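Local coordinates for protein 2-dehydropantoate 2-reductase (Geobacter metallireducens, PDB 3HN2) that probably catalyses the NADPH-dependent reduction of ketopantoate to pantoic acid, a step in pantothenate biosynthesis, at residues L141-P153 with F166-L179. Numbering follows the deposited sequence.
Sequences LGAGRIILGEFLP and FRQAGVDCRTTDDL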
loop_
_atom_site.group_PDB
_atom_site.type_symbol
_atom_site.label_atom_id
_atom_site.label_comp_id
_atom_site.label_asym_id
_atom_site.label_seq_id
_atom_site.Cartn_x
_atom_site.Cartn_y
_atom_site.Cartn_z
ATOM N N LEU A 141 7.246 8.913 6.460
ATOM C CA LEU A 141 7.633 7.770 5.629
ATOM C C LEU A 141 6.639 7.454 4.513
ATOM O O LEU A 141 6.973 6.734 3.568
ATOM C CB LEU A 141 7.871 6.523 6.496
ATOM C CG LEU A 141 8.737 6.642 7.758
ATOM C CD1 LEU A 141 8.820 5.293 8.466
ATOM C CD2 LEU A 141 10.138 7.190 7.458
ATOM N N GLY A 142 5.425 7.988 4.629
ATOM C CA GLY A 142 4.378 7.751 3.638
ATOM C C GLY A 142 3.026 8.342 3.989
ATOM O O GLY A 142 2.797 8.756 5.128
ATOM N N ALA A 143 2.146 8.378 2.987
ATOM C CA ALA A 143 0.748 8.805 3.115
ATOM C C ALA A 143 0.582 10.190 3.751
ATOM O O ALA A 143 1.389 11.084 3.499
ATOM C CB ALA A 143 -0.080 7.734 3.844
ATOM N N GLY A 144 -0.455 10.369 4.564
ATOM C CA GLY A 144 -0.672 11.627 5.266
ATOM C C GLY A 144 -2.057 12.193 5.040
ATOM O O GLY A 144 -2.388 13.256 5.565
ATOM N N ARG A 145 -2.864 11.477 4.259
ATOM C CA ARG A 145 -4.213 11.920 3.908
ATOM C C ARG A 145 -5.164 11.956 5.108
ATOM O O ARG A 145 -4.975 11.225 6.080
ATOM C CB ARG A 145 -4.783 11.075 2.763
ATOM C CG ARG A 145 -5.050 9.627 3.095
ATOM C CD ARG A 145 -5.803 8.948 1.963
ATOM N NE ARG A 145 -6.373 7.671 2.385
ATOM C CZ ARG A 145 -7.580 7.528 2.931
ATOM N NH1 ARG A 145 -8.362 8.580 3.127
ATOM N NH2 ARG A 145 -8.005 6.323 3.283
ATOM N N ILE A 146 -6.160 12.841 5.049
ATOM C CA ILE A 146 -7.090 13.058 6.161
ATOM C C ILE A 146 -8.534 13.080 5.647
ATOM O O ILE A 146 -8.814 13.676 4.606
ATOM C CB ILE A 146 -6.789 14.402 6.912
ATOM C CG1 ILE A 146 -5.346 14.467 7.421
ATOM C CG2 ILE A 146 -7.753 14.623 8.097
ATOM C CD1 ILE A 146 -4.990 15.788 8.098
ATOM N N ILE A 147 -9.447 12.434 6.372
ATOM C CA ILE A 147 -10.879 12.568 6.102
ATOM C C ILE A 147 -11.533 13.382 7.237
ATOM O O ILE A 147 -11.468 12.993 8.406
ATOM C CB ILE A 147 -11.583 11.195 5.943
ATOM C CG1 ILE A 147 -10.764 10.244 5.057
ATOM C CG2 ILE A 147 -12.993 11.371 5.370
ATOM C CD1 ILE A 147 -11.287 8.815 5.055
ATOM N N LEU A 148 -12.159 14.504 6.877
ATOM C CA LEU A 148 -12.732 15.451 7.857
ATOM C C LEU A 148 -14.246 15.328 8.020
ATOM O O LEU A 148 -14.998 15.457 7.054
ATOM C CB LEU A 148 -12.389 16.898 7.477
ATOM C CG LEU A 148 -10.938 17.370 7.605
ATOM C CD1 LEU A 148 -10.795 18.817 7.244
ATOM C CD2 LEU A 148 -10.374 17.100 8.992
ATOM N N GLY A 149 -14.683 15.076 9.248
ATOM C CA GLY A 149 -16.109 15.056 9.565
ATOM C C GLY A 149 -16.461 15.958 10.742
ATOM O O GLY A 149 -15.643 16.198 11.629
ATOM N N GLU A 150 -17.680 16.466 10.761
ATOM C CA GLU A 150 -18.133 17.190 11.943
ATOM C C GLU A 150 -18.895 16.255 12.866
ATOM O O GLU A 150 -19.707 15.443 12.407
ATOM C CB GLU A 150 -18.961 18.420 11.577
ATOM C CG GLU A 150 -20.046 18.196 10.551
ATOM C CD GLU A 150 -20.851 19.447 10.266
ATOM O OE1 GLU A 150 -21.712 19.377 9.369
ATOM O OE2 GLU A 150 -20.637 20.490 10.930
ATOM N N PHE A 151 -18.598 16.344 14.160
ATOM C CA PHE A 151 -19.303 15.556 15.160
ATOM C C PHE A 151 -20.807 15.869 15.162
ATOM O O PHE A 151 -21.625 14.978 14.950
ATOM C CB PHE A 151 -18.694 15.756 16.548
ATOM C CG PHE A 151 -19.397 14.984 17.626
ATOM C CD1 PHE A 151 -19.293 13.592 17.680
ATOM C CD2 PHE A 151 -20.176 15.641 18.583
ATOM C CE1 PHE A 151 -19.946 12.867 18.665
ATOM C CE2 PHE A 151 -20.836 14.923 19.577
ATOM C CZ PHE A 151 -20.718 13.531 19.622
ATOM N N LEU A 152 -21.160 17.131 15.387
ATOM C CA LEU A 152 -22.541 17.566 15.229
ATOM C C LEU A 152 -22.710 18.038 13.786
ATOM O O LEU A 152 -21.994 18.937 13.341
ATOM C CB LEU A 152 -22.883 18.672 16.233
ATOM C CG LEU A 152 -24.216 18.611 16.999
ATOM C CD1 LEU A 152 -25.354 19.264 16.216
ATOM C CD2 LEU A 152 -24.580 17.184 17.437
ATOM N N PRO A 153 -23.662 17.431 13.048
ATOM C CA PRO A 153 -23.687 17.491 11.582
ATOM C C PRO A 153 -24.266 18.775 10.963
ATOM O O PRO A 153 -25.062 18.691 10.017
ATOM C CB PRO A 153 -24.558 16.284 11.214
ATOM C CG PRO A 153 -25.523 16.182 12.340
ATOM C CD PRO A 153 -24.791 16.641 13.579
ATOM N N PHE A 166 -6.141 22.479 4.514
ATOM C CA PHE A 166 -5.198 21.352 4.444
ATOM C C PHE A 166 -4.655 21.098 3.042
ATOM O O PHE A 166 -3.461 20.876 2.884
ATOM C CB PHE A 166 -5.806 20.067 4.998
ATOM C CG PHE A 166 -5.744 19.959 6.492
ATOM C CD1 PHE A 166 -4.531 19.738 7.135
ATOM C CD2 PHE A 166 -6.899 20.061 7.255
ATOM C CE1 PHE A 166 -4.467 19.630 8.518
ATOM C CE2 PHE A 166 -6.847 19.953 8.636
ATOM C CZ PHE A 166 -5.628 19.734 9.270
ATOM N N ARG A 167 -5.535 21.134 2.039
ATOM C CA ARG A 167 -5.155 20.922 0.633
ATOM C C ARG A 167 -4.190 21.984 0.110
ATOM O O ARG A 167 -3.303 21.677 -0.688
ATOM C CB ARG A 167 -6.388 20.830 -0.270
ATOM C CG ARG A 167 -7.148 19.506 -0.167
ATOM C CD ARG A 167 -8.222 19.370 -1.250
ATOM N NE ARG A 167 -9.284 20.371 -1.117
ATOM C CZ ARG A 167 -10.501 20.140 -0.624
ATOM N NH1 ARG A 167 -11.383 21.130 -0.549
ATOM N NH2 ARG A 167 -10.846 18.929 -0.206
ATOM N N GLN A 168 -4.365 23.222 0.579
ATOM C CA GLN A 168 -3.432 24.325 0.324
ATOM C C GLN A 168 -2.038 24.050 0.883
ATOM O O GLN A 168 -1.036 24.509 0.330
ATOM C CB GLN A 168 -3.965 25.619 0.941
ATOM C CG GLN A 168 -4.992 26.353 0.092
ATOM C CD GLN A 168 -4.360 27.166 -1.019
ATOM O OE1 GLN A 168 -3.435 27.947 -0.784
ATOM N NE2 GLN A 168 -4.858 26.991 -2.239
ATOM N N ALA A 169 -1.991 23.298 1.981
ATOM C CA ALA A 169 -0.748 22.967 2.665
ATOM C C ALA A 169 -0.103 21.704 2.102
ATOM O O ALA A 169 0.965 21.304 2.551
ATOM C CB ALA A 169 -0.998 22.820 4.161
ATOM N N GLY A 170 -0.755 21.085 1.120
ATOM C CA GLY A 170 -0.210 19.903 0.453
ATOM C C GLY A 170 -0.639 18.591 1.079
ATOM O O GLY A 170 -0.029 17.545 0.827
ATOM N N VAL A 171 -1.686 18.651 1.903
ATOM C CA VAL A 171 -2.268 17.462 2.523
ATOM C C VAL A 171 -3.471 17.026 1.691
ATOM O O VAL A 171 -4.375 17.825 1.436
ATOM C CB VAL A 171 -2.691 17.723 4.001
ATOM C CG1 VAL A 171 -3.227 16.451 4.662
ATOM C CG2 VAL A 171 -1.522 18.274 4.806
ATOM N N ASP A 172 -3.466 15.768 1.252
ATOM C CA ASP A 172 -4.588 15.207 0.505
ATOM C C ASP A 172 -5.779 15.053 1.449
ATOM O O ASP A 172 -5.833 14.133 2.259
ATOM C CB ASP A 172 -4.191 13.866 -0.123
ATOM C CG ASP A 172 -5.259 13.311 -1.042
ATOM O OD1 ASP A 172 -5.798 12.232 -0.730
ATOM O OD2 ASP A 172 -5.558 13.945 -2.077
ATOM N N CYS A 173 -6.727 15.978 1.363
ATOM C CA CYS A 173 -7.756 16.082 2.395
ATOM C C CYS A 173 -9.173 15.953 1.855
ATOM O O CYS A 173 -9.604 16.742 1.015
ATOM C CB CYS A 173 -7.589 17.382 3.166
ATOM S SG CYS A 173 -8.557 17.456 4.674
ATOM N N ARG A 174 -9.889 14.950 2.353
ATOM C CA ARG A 174 -11.238 14.633 1.890
ATOM C C ARG A 174 -12.283 15.086 2.929
ATOM O O ARG A 174 -11.931 15.634 3.971
ATOM C CB ARG A 174 -11.326 13.123 1.576
ATOM C CG ARG A 174 -12.459 12.678 0.637
ATOM C CD ARG A 174 -12.563 13.532 -0.625
ATOM N NE ARG A 174 -13.958 13.776 -0.994
ATOM C CZ ARG A 174 -14.603 14.931 -0.812
ATOM N NH1 ARG A 174 -15.874 15.044 -1.178
ATOM N NH2 ARG A 174 -13.983 15.975 -0.273
ATOM N N THR A 175 -13.559 14.874 2.633
ATOM C CA THR A 175 -14.652 15.254 3.519
ATOM C C THR A 175 -15.767 14.215 3.432
ATOM O O THR A 175 -16.084 13.727 2.343
ATOM C CB THR A 175 -15.148 16.689 3.182
ATOM O OG1 THR A 175 -14.373 17.632 3.930
ATOM C CG2 THR A 175 -16.629 16.893 3.492
ATOM N N THR A 176 -16.334 13.861 4.582
ATOM C CA THR A 176 -17.437 12.906 4.635
ATOM C C THR A 176 -18.603 13.426 5.491
ATOM O O THR A 176 -18.430 14.356 6.278
ATOM C CB THR A 176 -16.947 11.508 5.106
ATOM O OG1 THR A 176 -17.940 10.515 4.811
ATOM C CG2 THR A 176 -16.621 11.498 6.602
ATOM N N ASP A 177 -19.784 12.836 5.307
ATOM C CA ASP A 177 -20.972 13.163 6.108
ATOM C C ASP A 177 -21.132 12.171 7.256
ATOM O O ASP A 177 -21.890 12.407 8.206
ATOM C CB ASP A 177 -22.238 13.145 5.244
ATOM C CG ASP A 177 -22.242 14.217 4.172
ATOM O OD1 ASP A 177 -21.288 15.021 4.110
ATOM O OD2 ASP A 177 -23.211 14.254 3.384
ATOM N N ASP A 178 -20.415 11.055 7.151
ATOM C CA ASP A 178 -20.463 10.007 8.155
ATOM C C ASP A 178 -19.081 9.837 8.774
ATOM O O ASP A 178 -18.305 8.948 8.390
ATOM C CB ASP A 178 -20.968 8.707 7.532
ATOM C CG ASP A 178 -21.691 7.819 8.525
ATOM O OD1 ASP A 178 -21.670 8.121 9.746
ATOM O OD2 ASP A 178 -22.275 6.806 8.072
ATOM N N LEU A 179 -18.780 10.731 9.716
ATOM C CA LEU A 179 -17.548 10.699 10.501
ATOM C C LEU A 179 -17.451 9.406 11.308
ATOM O O LEU A 179 -16.399 8.753 11.343
ATOM C CB LEU A 179 -17.510 11.905 11.447
ATOM C CG LEU A 179 -16.466 11.937 12.568
ATOM C CD1 LEU A 179 -15.069 12.038 11.987
ATOM C CD2 LEU A 179 -16.740 13.097 13.518
#
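Ile146 lays its CD1 methyl over one face of the Phe166 ring, 4.1 Å from the ring centroid, in a CH-pi contact that packs the last turn of helix 157-168 against strand 142-150. With CG1 set beside the backbone N (chi1 -56°), the Ile146 chain also reaches Val171, whose CG1 lies 3.9 Å from Ile146 CD1. Leu148, two residues on, points to the same face of the sheet; its CD1 packs 3.7 Å from Cys173 SG and comes obliquely to CD2 of the Phe166 ring, while Leu162 of the helix covers it further. With an alanine here, the branched end of Leu148 is gone and a gap is likely to open between Cys173 SG and the Phe166 ring.

Four backbone hydrogen bonds join the two parallel strands, alternating in direction: Ile146 N to Asp172 O, Arg174 N to Ile146 O (2.8 Å), Leu148 N to Arg174 O and Thr176 N to Leu148 O. Past them, Leu179 at the start of the next helix sets its CB 3.9 Å from Gly149 CA, where a side chain on Gly149 would clash.

The other face is looser and more open to solvent. Ile147 CG2 touches Thr176 CG2 at 3.8 Å, and Arg174 bends away from strand 142-150. Arg145 CA lies 3.2 Å from Asp172 O, but Arg145 NE and Asp172 OD1 stay 5.6 Å apart; Asp172 instead has a long, weak ion pair with Arg214 of the second subunit. Strand 142-150, helix 157-168 and strand 173-175, an edge strand of the sheet within this chain, thus form a beta-alpha-beta crossover in the Rossmann-type domain of ketopantoate reductases.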